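Local coordinates for protein amidohydrolase (Brucella melitensis biovar Abortus, PDB 4F0L) that probably acts as a metal-dependent deaminase of the amidohydrolase superfamily, binding a metal ion, iron(III) in this crystal, within a TIM-barrel domain, at residues B[130-135]-B[185-190]; B[163-168]-B[194-199]; B[395-400]-B[422-427]. One frame throughout, in Å; residues are numbered along the deposited sequence.

Interaction 1 (B[130-135]-B[185-190])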
ATOM      1  N   TYR B 130      19.060  10.743 -15.931  1.00 19.98           N
ATOM      2  CA  TYR B 130      18.984  11.403 -17.243  1.00 21.97           C
ATOM      3  C   TYR B 130      18.910  12.927 -17.228  1.00 21.18           C
ATOM      4  O   TYR B 130      18.803  13.539 -18.277  1.00 20.55           O
ATOM      5  CB  TYR B 130      17.849  10.826 -18.110  1.00 23.10           C
ATOM      6  CG  TYR B 130      16.444  10.879 -17.575  1.00 24.42           C
ATOM      7  CD1 TYR B 130      15.666  12.026 -17.693  1.00 26.22           C
ATOM      8  CD2 TYR B 130      15.845   9.746 -17.047  1.00 26.55           C
ATOM      9  CE1 TYR B 130      14.352  12.057 -17.240  1.00 27.40           C
ATOM     10  CE2 TYR B 130      14.526   9.765 -16.607  1.00 27.44           C
ATOM     11  CZ  TYR B 130      13.789  10.910 -16.709  1.00 27.63           C
ATOM     12  OH  TYR B 130      12.486  10.920 -16.268  1.00 27.57           O
ATOM     13  N   LEU B 131      18.967  13.530 -16.051  1.00 20.97           N
ATOM     14  CA  LEU B 131      18.875  14.955 -15.938  1.00 22.03           C
ATOM     15  C   LEU B 131      20.302  15.498 -15.966  1.00 22.11           C
ATOM     16  O   LEU B 131      20.953  15.645 -14.917  1.00 21.87           O
ATOM     17  CB  LEU B 131      18.158  15.316 -14.655  1.00 22.82           C
ATOM     18  CG  LEU B 131      17.953  16.790 -14.377  1.00 25.02           C
ATOM     19  CD1 LEU B 131      17.252  17.496 -15.526  1.00 25.77           C
ATOM     20  CD2 LEU B 131      17.198  16.926 -13.045  1.00 24.00           C
ATOM     21  N   HIS B 132      20.800  15.764 -17.179  1.00 22.02           N
ATOM     22  CA  HIS B 132      22.227  16.025 -17.377  1.00 21.41           C
ATOM     23  C   HIS B 132      22.619  17.471 -17.458  1.00 22.64           C
ATOM     24  O   HIS B 132      23.521  17.903 -16.756  1.00 23.18           O
ATOM     25  CB  HIS B 132      22.723  15.351 -18.652  1.00 20.95           C
ATOM     26  CG  HIS B 132      22.623  13.852 -18.637  1.00 20.40           C
ATOM     27  ND1 HIS B 132      23.192  13.098 -17.671  1.00 20.09           N
ATOM     28  CD2 HIS B 132      22.042  12.959 -19.549  1.00 19.68           C
ATOM     29  CE1 HIS B 132      22.974  11.791 -17.948  1.00 19.52           C
ATOM     30  NE2 HIS B 132      22.255  11.709 -19.083  1.00 18.80           N
ATOM     31  N   HIS B 133      21.995  18.217 -18.369  1.00 22.56           N
ATOM     32  CA  HIS B 133      22.525  19.503 -18.788  1.00 23.41           C
ATOM     33  C   HIS B 133      21.799  20.660 -18.158  1.00 24.33           C
ATOM     34  O   HIS B 133      20.838  20.475 -17.410  1.00 22.91           O
ATOM     35  CB  HIS B 133      22.495  19.557 -20.310  1.00 22.90           C
ATOM     36  CG  HIS B 133      23.209  18.387 -20.955  1.00 22.26           C
ATOM     37  ND1 HIS B 133      24.483  18.064 -20.655  1.00 21.29           N
ATOM     38  CD2 HIS B 133      22.788  17.480 -21.925  1.00 21.33           C
ATOM     39  CE1 HIS B 133      24.840  16.988 -21.387  1.00 20.72           C
ATOM     40  NE2 HIS B 133      23.805  16.640 -22.160  1.00 20.51           N
ATOM     41  N   ASP B 134      22.230  21.874 -18.464  1.00 26.21           N
ATOM     42  CA  ASP B 134      21.626  23.058 -17.855  1.00 28.66           C
ATOM     43  C   ASP B 134      20.212  23.297 -18.428  1.00 28.52           C
ATOM     44  O   ASP B 134      19.755  22.546 -19.286  1.00 26.31           O
ATOM     45  CB  ASP B 134      22.607  24.221 -18.037  1.00 30.65           C
ATOM     46  CG  ASP B 134      22.321  25.427 -17.143  1.00 32.15           C
ATOM     47  OD1 ASP B 134      21.305  25.472 -16.414  1.00 33.59           O
ATOM     48  OD2 ASP B 134      23.129  26.375 -17.236  1.00 35.09           O
ATOM     49  N   CYS B 135      19.511  24.308 -17.918  1.00 30.66           N
ATOM     50  CA  CYS B 135      18.088  24.516 -18.246  1.00 32.77           C
ATOM     51  C   CYS B 135      17.825  24.800 -19.739  1.00 32.76           C
ATOM     52  O   CYS B 135      16.774  24.449 -20.248  1.00 31.13           O
ATOM     53  CB  CYS B 135      17.483  25.622 -17.354  1.00 35.78           C
ATOM     54  SG  CYS B 135      17.550  25.195 -15.591  1.00 40.34           S
ATOM     55  N   PHE B 185      18.353  16.151 -21.461  1.00 22.53           N
ATOM     56  CA  PHE B 185      18.591  14.699 -21.371  1.00 21.57           C
ATOM     57  C   PHE B 185      19.525  14.217 -22.459  1.00 21.80           C
ATOM     58  O   PHE B 185      20.052  13.112 -22.375  1.00 21.30           O
ATOM     59  CB  PHE B 185      17.289  13.899 -21.529  1.00 21.54           C
ATOM     60  CG  PHE B 185      16.128  14.376 -20.678  1.00 21.51           C
ATOM     61  CD1 PHE B 185      16.324  15.034 -19.485  1.00 21.29           C
ATOM     62  CD2 PHE B 185      14.819  14.145 -21.109  1.00 22.89           C
ATOM     63  CE1 PHE B 185      15.262  15.467 -18.725  1.00 21.50           C
ATOM     64  CE2 PHE B 185      13.736  14.581 -20.361  1.00 23.40           C
ATOM     65  CZ  PHE B 185      13.965  15.248 -19.170  1.00 22.70           C
ATOM     66  N   ILE B 186      19.708  15.046 -23.478  1.00 22.14           N
ATOM     67  CA  ILE B 186      20.250  14.636 -24.771  1.00 22.65           C
ATOM     68  C   ILE B 186      21.768  14.520 -24.743  1.00 21.72           C
ATOM     69  O   ILE B 186      22.442  15.363 -24.175  1.00 22.57           O
ATOM     70  CB  ILE B 186      19.857  15.693 -25.855  1.00 24.40           C
ATOM     71  CG1 ILE B 186      18.355  15.723 -26.060  1.00 25.27           C
ATOM     72  CG2 ILE B 186      20.571  15.485 -27.195  1.00 25.03           C
ATOM     73  CD1 ILE B 186      17.927  16.791 -27.060  1.00 26.53           C
ATOM     74  N   ASN B 187      22.293  13.471 -25.356  1.00 20.77           N
ATOM     75  CA  ASN B 187      23.706  13.401 -25.710  1.00 21.06           C
ATOM     76  C   ASN B 187      23.853  12.655 -27.012  1.00 21.97           C
ATOM     77  O   ASN B 187      22.972  11.868 -27.381  1.00 21.69           O
ATOM     78  CB  ASN B 187      24.536  12.661 -24.651  1.00 19.93           C
ATOM     79  CG  ASN B 187      24.727  13.459 -23.406  1.00 19.61           C
ATOM     80  OD1 ASN B 187      25.401  14.493 -23.422  1.00 19.76           O
ATOM     81  ND2 ASN B 187      24.169  12.966 -22.280  1.00 19.18           N
ATOM     82  N   ASP B 188      24.986  12.858 -27.687  1.00 23.29           N
ATOM     83  CA  ASP B 188      25.430  11.919 -28.718  1.00 24.54           C
ATOM     84  C   ASP B 188      26.451  10.958 -28.087  1.00 24.86           C
ATOM     85  O   ASP B 188      26.854  11.162 -26.924  1.00 22.92           O
ATOM     86  CB  ASP B 188      25.950  12.649 -29.973  1.00 25.59           C
ATOM     87  CG  ASP B 188      27.210  13.472 -29.727  1.00 26.82           C
ATOM     88  OD1 ASP B 188      27.907  13.286 -28.713  1.00 26.95           O
ATOM     89  OD2 ASP B 188      27.545  14.289 -30.600  1.00 26.49           O
ATOM     90  N   PRO B 189      26.841   9.890 -28.816  1.00 25.56           N
ATOM     91  CA  PRO B 189      27.634   8.855 -28.130  1.00 26.29           C
ATOM     92  C   PRO B 189      28.983   9.397 -27.659  1.00 27.48           C
ATOM     93  O   PRO B 189      29.476   8.999 -26.603  1.00 26.86           O
ATOM     94  CB  PRO B 189      27.804   7.781 -29.201  1.00 26.71           C
ATOM     95  CG  PRO B 189      26.585   7.932 -30.052  1.00 27.00           C
ATOM     96  CD  PRO B 189      26.385   9.422 -30.137  1.00 26.48           C
ATOM     97  N   GLU B 190      29.532  10.338 -28.416  1.00 28.38           N
ATOM     98  CA  GLU B 190      30.787  10.936 -28.051  1.00 30.97           C
ATOM     99  C   GLU B 190      30.673  11.742 -26.744  1.00 29.19           C
ATOM    100  O   GLU B 190      31.489  11.568 -25.835  1.00 26.48           O
ATOM    101  CB  GLU B 190      31.294  11.838 -29.179  1.00 34.76           C
ATOM    102  CG  GLU B 190      32.700  12.373 -28.941  1.00 38.33           C
ATOM    103  CD  GLU B 190      32.727  13.687 -28.164  1.00 42.13           C
ATOM    104  OE1 GLU B 190      31.660  14.363 -28.014  1.00 41.10           O
ATOM    105  OE2 GLU B 190      33.841  14.041 -27.679  1.00 46.63           O
TER
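With chi1 at 58°, the ring of Tyr130 is tucked between its own backbone N and carbonyl carbon, while Phe185 turns its ring anti to its carbonyl carbon, and with these settings the two side chains lie side by side, pointing the same way. Tyr130 opens the loop after strand 122-129 of the amidohydrolase TIM barrel, on the metal-binding side, and Phe185 comes from the stretch that leads into helix 189-203; the Tyr130 ring also touches His67, an iron ligand. The pair is T-shaped: the edge of Tyr130 is directed at the face of Phe185, with the planes at 79° and the centroids 4.8 Å apart. Tyr130 CD1 lies over the centre of the Phe185 ring, 3.6 Å from Phe185 CD1. An aromatic residue suits each place, since one supplies a flat face and the other a C-H edge. The backbones are close here as well, Phe185 CA making a C-H...O contact of 3.3 Å with Tyr130 O.

Farther along, His133 takes over with polar contacts. Its NE2 donates to two oxygens that both lie near the ring plane: Ile186 O at 2.7 Å and Asn187 OD1 at 3.0 Å. Both bonds are bent to 130° at the hydrogen, as expected of a single N-H shared between two acceptors. Arg191 also donates to both oxygens, NE to Asn187 OD1 and NH2 to Ile186 O, which helps to offset the closeness of two acceptors. His132 instead turns its NE2 to Val166 O; its ring edge faces Phe185 O. The Asn187 amide is turned steeply against the His133 ring, and His133 NE2 comes to Asn187 OD1 from above the carbonyl plane, not along a lone pair.

Interaction 2 (B[163-168]-B[194-199])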
ATOM      1  N   LEU B 163      25.513   3.894 -10.212  1.00 14.22           N
ATOM      2  CA  LEU B 163      25.137   5.048 -11.007  1.00 14.38           C
ATOM      3  C   LEU B 163      25.037   4.633 -12.457  1.00 15.16           C
ATOM      4  O   LEU B 163      25.952   4.005 -12.992  1.00 15.81           O
ATOM      5  CB  LEU B 163      26.162   6.164 -10.840  1.00 14.74           C
ATOM      6  CG  LEU B 163      25.998   7.453 -11.640  1.00 14.21           C
ATOM      7  CD1 LEU B 163      24.775   8.234 -11.147  1.00 13.10           C
ATOM      8  CD2 LEU B 163      27.281   8.263 -11.482  1.00 14.70           C
ATOM      9  N   LEU B 164      23.903   4.965 -13.079  1.00 15.36           N
ATOM     10  CA  LEU B 164      23.582   4.504 -14.426  1.00 15.56           C
ATOM     11  C   LEU B 164      23.200   5.723 -15.307  1.00 15.93           C
ATOM     12  O   LEU B 164      22.015   6.018 -15.516  1.00 15.82           O
ATOM     13  CB  LEU B 164      22.424   3.504 -14.346  1.00 15.05           C
ATOM     14  CG  LEU B 164      22.679   2.253 -13.485  1.00 15.32           C
ATOM     15  CD1 LEU B 164      21.353   1.558 -13.183  1.00 15.09           C
ATOM     16  CD2 LEU B 164      23.682   1.278 -14.100  1.00 15.97           C
ATOM     17  N   PRO B 165      24.197   6.483 -15.746  1.00 16.20           N
ATOM     18  CA  PRO B 165      23.893   7.644 -16.588  1.00 16.63           C
ATOM     19  C   PRO B 165      23.173   7.190 -17.844  1.00 17.63           C
ATOM     20  O   PRO B 165      23.583   6.207 -18.472  1.00 20.01           O
ATOM     21  CB  PRO B 165      25.286   8.198 -16.927  1.00 17.00           C
ATOM     22  CG  PRO B 165      26.151   7.749 -15.789  1.00 16.66           C
ATOM     23  CD  PRO B 165      25.648   6.356 -15.535  1.00 16.51           C
ATOM     24  N   VAL B 166      22.132   7.919 -18.205  1.00 17.98           N
ATOM     25  CA  VAL B 166      21.237   7.555 -19.289  1.00 17.99           C
ATOM     26  C   VAL B 166      21.650   8.170 -20.658  1.00 19.40           C
ATOM     27  O   VAL B 166      21.996   9.389 -20.783  1.00 19.67           O
ATOM     28  CB  VAL B 166      19.809   8.009 -18.950  1.00 17.55           C
ATOM     29  CG1 VAL B 166      18.836   7.755 -20.121  1.00 17.00           C
ATOM     30  CG2 VAL B 166      19.312   7.285 -17.695  1.00 16.43           C
ATOM     31  N   PHE B 167      21.646   7.310 -21.661  1.00 19.56           N
ATOM     32  CA  PHE B 167      21.845   7.745 -23.021  1.00 21.21           C
ATOM     33  C   PHE B 167      20.481   7.947 -23.641  1.00 22.27           C
ATOM     34  O   PHE B 167      19.667   7.020 -23.664  1.00 22.77           O
ATOM     35  CB  PHE B 167      22.651   6.747 -23.863  1.00 21.82           C
ATOM     36  CG  PHE B 167      22.830   7.227 -25.273  1.00 22.57           C
ATOM     37  CD1 PHE B 167      23.794   8.172 -25.571  1.00 23.15           C
ATOM     38  CD2 PHE B 167      21.932   6.853 -26.256  1.00 23.33           C
ATOM     39  CE1 PHE B 167      23.921   8.681 -26.852  1.00 23.88           C
ATOM     40  CE2 PHE B 167      22.034   7.355 -27.532  1.00 24.17           C
ATOM     41  CZ  PHE B 167      23.039   8.274 -27.833  1.00 24.87           C
ATOM     42  N   TYR B 168      20.260   9.145 -24.173  1.00 24.48           N
ATOM     43  CA  TYR B 168      18.967   9.570 -24.740  1.00 25.81           C
ATOM     44  C   TYR B 168      19.234  10.521 -25.904  1.00 25.86           C
ATOM     45  O   TYR B 168      19.907  11.529 -25.737  1.00 25.20           O
ATOM     46  CB  TYR B 168      18.194  10.320 -23.658  1.00 27.69           C
ATOM     47  CG  TYR B 168      16.706  10.532 -23.865  1.00 30.20           C
ATOM     48  CD1 TYR B 168      16.198  11.186 -24.980  1.00 33.33           C
ATOM     49  CD2 TYR B 168      15.809  10.123 -22.899  1.00 32.84           C
ATOM     50  CE1 TYR B 168      14.831  11.385 -25.141  1.00 34.60           C
ATOM     51  CE2 TYR B 168      14.461  10.319 -23.056  1.00 35.04           C
ATOM     52  CZ  TYR B 168      13.991  10.939 -24.176  1.00 34.89           C
ATOM     53  OH  TYR B 168      12.640  11.123 -24.271  1.00 43.81           O
ATOM     54  N   ARG B 194      32.303  10.948 -22.819  1.00 23.69           N
ATOM     55  CA  ARG B 194      32.969  11.944 -21.991  1.00 24.38           C
ATOM     56  C   ARG B 194      32.242  12.134 -20.637  1.00 23.23           C
ATOM     57  O   ARG B 194      32.864  12.306 -19.614  1.00 21.94           O
ATOM     58  CB  ARG B 194      33.093  13.263 -22.747  1.00 26.28           C
ATOM     59  CG  ARG B 194      34.198  13.270 -23.808  1.00 28.92           C
ATOM     60  CD  ARG B 194      34.521  14.684 -24.299  1.00 31.59           C
ATOM     61  NE  ARG B 194      33.466  15.176 -25.179  1.00 33.10           N
ATOM     62  CZ  ARG B 194      32.662  16.219 -24.929  1.00 35.95           C
ATOM     63  NH1 ARG B 194      31.730  16.533 -25.831  1.00 36.24           N
ATOM     64  NH2 ARG B 194      32.762  16.956 -23.810  1.00 35.86           N
ATOM     65  N   LEU B 195      30.918  12.053 -20.630  1.00 22.93           N
ATOM     66  CA  LEU B 195      30.161  12.179 -19.380  1.00 22.48           C
ATOM     67  C   LEU B 195      30.443  10.982 -18.472  1.00 21.89           C
ATOM     68  O   LEU B 195      30.690  11.150 -17.268  1.00 21.52           O
ATOM     69  CB  LEU B 195      28.669  12.269 -19.691  1.00 23.19           C
ATOM     70  CG  LEU B 195      27.706  12.260 -18.494  1.00 23.71           C
ATOM     71  CD1 LEU B 195      27.799  13.568 -17.758  1.00 24.94           C
ATOM     72  CD2 LEU B 195      26.308  12.010 -18.999  1.00 24.32           C
ATOM     73  N   ILE B 196      30.429   9.782 -19.050  1.00 20.99           N
ATOM     74  CA  ILE B 196      30.778   8.573 -18.321  1.00 21.15           C
ATOM     75  C   ILE B 196      32.190   8.685 -17.706  1.00 22.42           C
ATOM     76  O   ILE B 196      32.391   8.327 -16.560  1.00 22.14           O
ATOM     77  CB  ILE B 196      30.682   7.325 -19.227  1.00 21.36           C
ATOM     78  CG1 ILE B 196      29.208   6.935 -19.470  1.00 20.60           C
ATOM     79  CG2 ILE B 196      31.444   6.153 -18.634  1.00 21.25           C
ATOM     80  CD1 ILE B 196      28.420   6.552 -18.220  1.00 19.85           C
ATOM     81  N   GLU B 197      33.139   9.238 -18.456  1.00 23.25           N
ATOM     82  CA  GLU B 197      34.466   9.490 -17.937  1.00 25.31           C
ATOM     83  C   GLU B 197      34.463  10.473 -16.742  1.00 24.46           C
ATOM     84  O   GLU B 197      35.130  10.219 -15.744  1.00 24.44           O
ATOM     85  CB  GLU B 197      35.405   9.964 -19.082  1.00 28.27           C
ATOM     86  CG  GLU B 197      36.837  10.256 -18.668  1.00 29.52           C
ATOM     87  CD  GLU B 197      37.537   9.062 -18.041  1.00 31.96           C
ATOM     88  OE1 GLU B 197      37.155   7.903 -18.275  1.00 33.09           O
ATOM     89  OE2 GLU B 197      38.493   9.291 -17.286  1.00 34.40           O
ATOM     90  N   GLY B 198      33.710  11.568 -16.830  1.00 23.53           N
ATOM     91  CA  GLY B 198      33.528  12.475 -15.677  1.00 23.53           C
ATOM     92  C   GLY B 198      32.960  11.751 -14.463  1.00 22.83           C
ATOM     93  O   GLY B 198      33.449  11.917 -13.347  1.00 22.71           O
ATOM     94  N   CYS B 199      31.981  10.875 -14.688  1.00 21.94           N
ATOM     95  CA  CYS B 199      31.417  10.081 -13.592  1.00 21.48           C
ATOM     96  C   CYS B 199      32.436   9.135 -12.966  1.00 22.37           C
ATOM     97  O   CYS B 199      32.523   9.028 -11.745  1.00 22.23           O
ATOM     98  CB  CYS B 199      30.218   9.260 -14.069  1.00 21.01           C
ATOM     99  SG  CYS B 199      28.803  10.220 -14.587  1.00 20.28           S
TER
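Pro165 reaches from strand 163-167 toward helix 194-199, and CB, CG and CD of its ring each find something on the helix. CB is 3.8 Å from Ile196 CD1 and, more loosely, 4.5 Å from Leu195 CD2. At the tip, CG touches two residues one helical turn apart, Ile196 CD1 at 3.5 Å and Cys199 SG at 3.8 Å. CD, on the way back to the backbone N, still has Ile196 CD1 beside it. Proline suits the spot because its short, rigid ring offers several carbons to the helix at once.

Ile196 does not aim its CB at the strand. Its CG1 lies beside the backbone N (chi1 -75°) and a further turn about the next bond brings CD1 over to the proline, the two side chains crossing at about a right angle. Cys199, small and weakly polar, points inward, and its SG also meets Leu163 CD2 at 4.0 Å, so the sulfur joins two residues that lie on the same side of the strand. Leu211 of the adjoining strand 210-215 packs against Leu163, Pro165 and Cys199.

No hydrogen bond crosses between the two segments. The axes pass 9.8 Å apart and run nearly antiparallel, at 164°: this is the apolar packing of an outer helix on a barrel strand, as in the beta/alpha units of a TIM barrel.

Interaction 3 (B[395-400]-B[422-427])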
ATOM      1  N   PHE B 395      22.885  -4.397   5.879  1.00 14.01           N
ATOM      2  CA  PHE B 395      21.787  -5.184   6.378  1.00 13.88           C
ATOM      3  C   PHE B 395      20.889  -4.330   7.250  1.00 14.01           C
ATOM      4  O   PHE B 395      21.186  -3.134   7.485  1.00 13.37           O
ATOM      5  CB  PHE B 395      22.280  -6.462   7.091  1.00 14.84           C
ATOM      6  CG  PHE B 395      23.409  -6.234   8.039  1.00 16.14           C
ATOM      7  CD1 PHE B 395      23.181  -5.685   9.278  1.00 16.73           C
ATOM      8  CD2 PHE B 395      24.720  -6.533   7.667  1.00 16.82           C
ATOM      9  CE1 PHE B 395      24.229  -5.467  10.156  1.00 17.77           C
ATOM     10  CE2 PHE B 395      25.751  -6.322   8.547  1.00 17.58           C
ATOM     11  CZ  PHE B 395      25.513  -5.784   9.786  1.00 17.94           C
ATOM     12  N   VAL B 396      19.763  -4.932   7.652  1.00 13.63           N
ATOM     13  CA  VAL B 396      18.620  -4.235   8.243  1.00 13.69           C
ATOM     14  C   VAL B 396      18.085  -5.036   9.456  1.00 14.44           C
ATOM     15  O   VAL B 396      17.966  -6.270   9.379  1.00 13.42           O
ATOM     16  CB  VAL B 396      17.480  -4.088   7.189  1.00 13.33           C
ATOM     17  CG1 VAL B 396      16.226  -3.413   7.755  1.00 12.66           C
ATOM     18  CG2 VAL B 396      17.963  -3.336   5.930  1.00 13.05           C
ATOM     19  N   SER B 397      17.790  -4.354  10.588  1.00 15.10           N
ATOM     20  CA  SER B 397      17.070  -5.023  11.667  1.00 15.66           C
ATOM     21  C   SER B 397      15.616  -4.553  11.674  1.00 15.70           C
ATOM     22  O   SER B 397      15.317  -3.409  11.324  1.00 15.31           O
ATOM     23  CB  SER B 397      17.717  -4.819  13.013  1.00 17.04           C
ATOM     24  OG  SER B 397      17.554  -3.484  13.474  1.00 17.60           O
ATOM     25  N   LEU B 398      14.718  -5.468  12.027  1.00 15.58           N
ATOM     26  CA  LEU B 398      13.319  -5.191  12.010  1.00 15.89           C
ATOM     27  C   LEU B 398      12.797  -5.035  13.432  1.00 17.80           C
ATOM     28  O   LEU B 398      13.161  -5.816  14.311  1.00 18.97           O
ATOM     29  CB  LEU B 398      12.559  -6.304  11.278  1.00 15.10           C
ATOM     30  CG  LEU B 398      12.895  -6.460   9.788  1.00 14.41           C
ATOM     31  CD1 LEU B 398      12.238  -7.711   9.243  1.00 13.96           C
ATOM     32  CD2 LEU B 398      12.476  -5.248   8.931  1.00 13.71           C
ATOM     33  N   ASP B 399      11.912  -4.057  13.635  1.00 18.69           N
ATOM     34  CA  ASP B 399      11.211  -3.903  14.909  1.00 20.08           C
ATOM     35  C   ASP B 399      10.109  -4.958  14.944  1.00 19.89           C
ATOM     36  O   ASP B 399       9.155  -4.890  14.158  1.00 17.97           O
ATOM     37  CB  ASP B 399      10.633  -2.487  15.019  1.00 21.10           C
ATOM     38  CG  ASP B 399       9.855  -2.253  16.314  1.00 23.09           C
ATOM     39  OD1 ASP B 399       9.278  -3.173  16.877  1.00 24.76           O
ATOM     40  OD2 ASP B 399       9.863  -1.126  16.800  1.00 25.84           O
ATOM     41  N   VAL B 400      10.250  -5.920  15.858  1.00 20.83           N
ATOM     42  CA  VAL B 400       9.292  -7.018  16.025  1.00 21.06           C
ATOM     43  C   VAL B 400       8.572  -6.949  17.375  1.00 22.79           C
ATOM     44  O   VAL B 400       8.106  -7.962  17.906  1.00 22.89           O
ATOM     45  CB  VAL B 400       9.975  -8.396  15.856  1.00 21.58           C
ATOM     46  CG1 VAL B 400      10.396  -8.587  14.404  1.00 19.83           C
ATOM     47  CG2 VAL B 400      11.117  -8.569  16.856  1.00 20.86           C
ATOM     48  N   HIS B 422       8.353  -3.016  11.294  1.00 23.09           N
ATOM     49  CA  HIS B 422       8.946  -1.890  10.614  1.00 22.73           C
ATOM     50  C   HIS B 422      10.471  -1.962  10.685  1.00 19.97           C
ATOM     51  O   HIS B 422      11.046  -2.637  11.530  1.00 18.91           O
ATOM     52  CB  HIS B 422       8.450  -0.582  11.236  1.00 25.95           C
ATOM     53  CG  HIS B 422       6.947  -0.480  11.299  1.00 30.34           C
ATOM     54  ND1 HIS B 422       6.223  -0.896  12.372  1.00 34.51           N
ATOM     55  CD2 HIS B 422       6.020  -0.028  10.347  1.00 33.84           C
ATOM     56  CE1 HIS B 422       4.907  -0.713  12.120  1.00 36.24           C
ATOM     57  NE2 HIS B 422       4.788  -0.183  10.874  1.00 35.72           N
ATOM     58  N   VAL B 423      11.134  -1.243   9.792  1.00 18.16           N
ATOM     59  CA  VAL B 423      12.621  -1.102   9.813  1.00 16.84           C
ATOM     60  C   VAL B 423      13.103  -0.409  11.102  1.00 17.25           C
ATOM     61  O   VAL B 423      12.549   0.620  11.516  1.00 17.42           O
ATOM     62  CB  VAL B 423      13.094  -0.336   8.568  1.00 15.84           C
ATOM     63  CG1 VAL B 423      14.572   0.077   8.675  1.00 14.91           C
ATOM     64  CG2 VAL B 423      12.834  -1.157   7.320  1.00 15.08           C
ATOM     65  N   CYS B 424      14.078  -1.014  11.763  1.00 17.53           N
ATOM     66  CA  CYS B 424      14.669  -0.447  12.973  1.00 18.46           C
ATOM     67  C   CYS B 424      16.044   0.191  12.654  1.00 17.28           C
ATOM     68  O   CYS B 424      16.136   1.384  12.401  1.00 16.31           O
ATOM     69  CB  CYS B 424      14.756  -1.501  14.069  1.00 20.28           C
ATOM     70  SG  CYS B 424      15.092  -0.785  15.694  1.00 25.01           S
ATOM     71  N   ASP B 425      17.098  -0.628  12.594  1.00 16.69           N
ATOM     72  CA  ASP B 425      18.433  -0.147  12.231  1.00 16.12           C
ATOM     73  C   ASP B 425      18.815  -0.555  10.820  1.00 14.73           C
ATOM     74  O   ASP B 425      18.367  -1.583  10.306  1.00 14.05           O
ATOM     75  CB  ASP B 425      19.473  -0.666  13.233  1.00 17.09           C
ATOM     76  CG  ASP B 425      19.235  -0.145  14.642  1.00 18.50           C
ATOM     77  OD1 ASP B 425      18.399   0.751  14.849  1.00 18.95           O
ATOM     78  OD2 ASP B 425      19.909  -0.630  15.589  1.00 20.51           O
ATOM     79  N   VAL B 426      19.678   0.236  10.200  1.00 14.10           N
ATOM     80  CA  VAL B 426      20.141  -0.064   8.874  1.00 13.23           C
ATOM     81  C   VAL B 426      21.621   0.288   8.793  1.00 13.50           C
ATOM     82  O   VAL B 426      22.011   1.387   9.176  1.00 13.63           O
ATOM     83  CB  VAL B 426      19.369   0.754   7.813  1.00 12.49           C
ATOM     84  CG1 VAL B 426      19.893   0.419   6.424  1.00 11.62           C
ATOM     85  CG2 VAL B 426      17.831   0.560   7.927  1.00 12.51           C
ATOM     86  N   TRP B 427      22.425  -0.666   8.324  1.00 13.75           N
ATOM     87  CA  TRP B 427      23.843  -0.489   8.116  1.00 14.13           C
ATOM     88  C   TRP B 427      24.181  -0.551   6.665  1.00 13.67           C
ATOM     89  O   TRP B 427      23.691  -1.430   5.934  1.00 13.30           O
ATOM     90  CB  TRP B 427      24.594  -1.596   8.760  1.00 15.36           C
ATOM     91  CG  TRP B 427      24.508  -1.713  10.272  1.00 16.34           C
ATOM     92  CD1 TRP B 427      25.445  -1.336  11.204  1.00 17.55           C
ATOM     93  CD2 TRP B 427      23.410  -2.287  11.048  1.00 16.59           C
ATOM     94  NE1 TRP B 427      25.030  -1.633  12.478  1.00 18.36           N
ATOM     95  CE2 TRP B 427      23.812  -2.212  12.445  1.00 17.84           C
ATOM     96  CE3 TRP B 427      22.166  -2.824  10.729  1.00 15.78           C
ATOM     97  CZ2 TRP B 427      22.984  -2.656  13.470  1.00 18.30           C
ATOM     98  CZ3 TRP B 427      21.382  -3.331  11.756  1.00 16.21           C
ATOM     99  CH2 TRP B 427      21.772  -3.230  13.098  1.00 17.46           C
TER
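Phe395 and Trp427 face each other as an antiparallel hydrogen-bonded pair, and their rings come together on one face of the sheet at an oblique angle, 41° between the planes. Phe395 CE1 lies over one face of the indole, toward its rim, 3.4 Å from Trp427 CD2, and Phe395 CD1 is equally near Trp427 CE3; in turn Trp427 CB stands over a face of the phenyl ring. The first torsion of Phe395, 46°, sets its ring between backbone N and carbonyl carbon and turns it toward the tryptophan. Large flat residues suit this place, covering each other beside a backbone held by two bonds, the straighter being Trp427 N to Phe395 O at 2.9 Å.

Val396 and Val426 share the opposite face, Val396 CG2 and Val426 CG1 touching loosely. Val396 also crosses Val423 at about a right angle, CG1 against CG1 at 4.0 Å; the side chains of Leu398 and Val423 diverge, though both reach Trp415 of helix 408-417.

Between these pairs the register slips by one residue. Ser397 N donates to Asp425 O at 2.8 Å, and Ser397 O accepts Cys424 N at 2.7 Å, so a single residue faces two. The hydroxyl adds a third link: Asp425 N donates to Ser397 OG at 3.0 Å, with 155° at the hydrogen, an N-H the bulge turns toward the side chain. Ser397 OG is also hydrogen-bonded to Gln54, and the carboxylate of Asp425 is engaged by Gly436 N, Gln54 and Lys432, which would favour its charged form. Serine is short enough to serve beside the backbone in this way. Cys424 and Asp425 opposite Ser397 form a classic beta bulge in an antiparallel strand pair.

Interactions 1 and 2 adjoin, their centres 9 Å apart, and both use helix 189-203. They join directly: besides the hydrogen bond between His132 and Val166, Asn187 N lies 3.1 Å from Tyr168 O, probably a second one, and His132 also packs on Leu195. Interaction 1 is nearer the metal, the Tyr130 side chain being about 6 Å from the iron, whereas in interaction 2 the side chain of Leu163 is about 14 Å from it. Interaction 3 sits across the chain's centre, away from the metal site, its centre 38 Å from that of interaction 1 and 33 Å from that of interaction 2, yet strands 160-167, 395-399 and 422-428 belong to one mixed sheet.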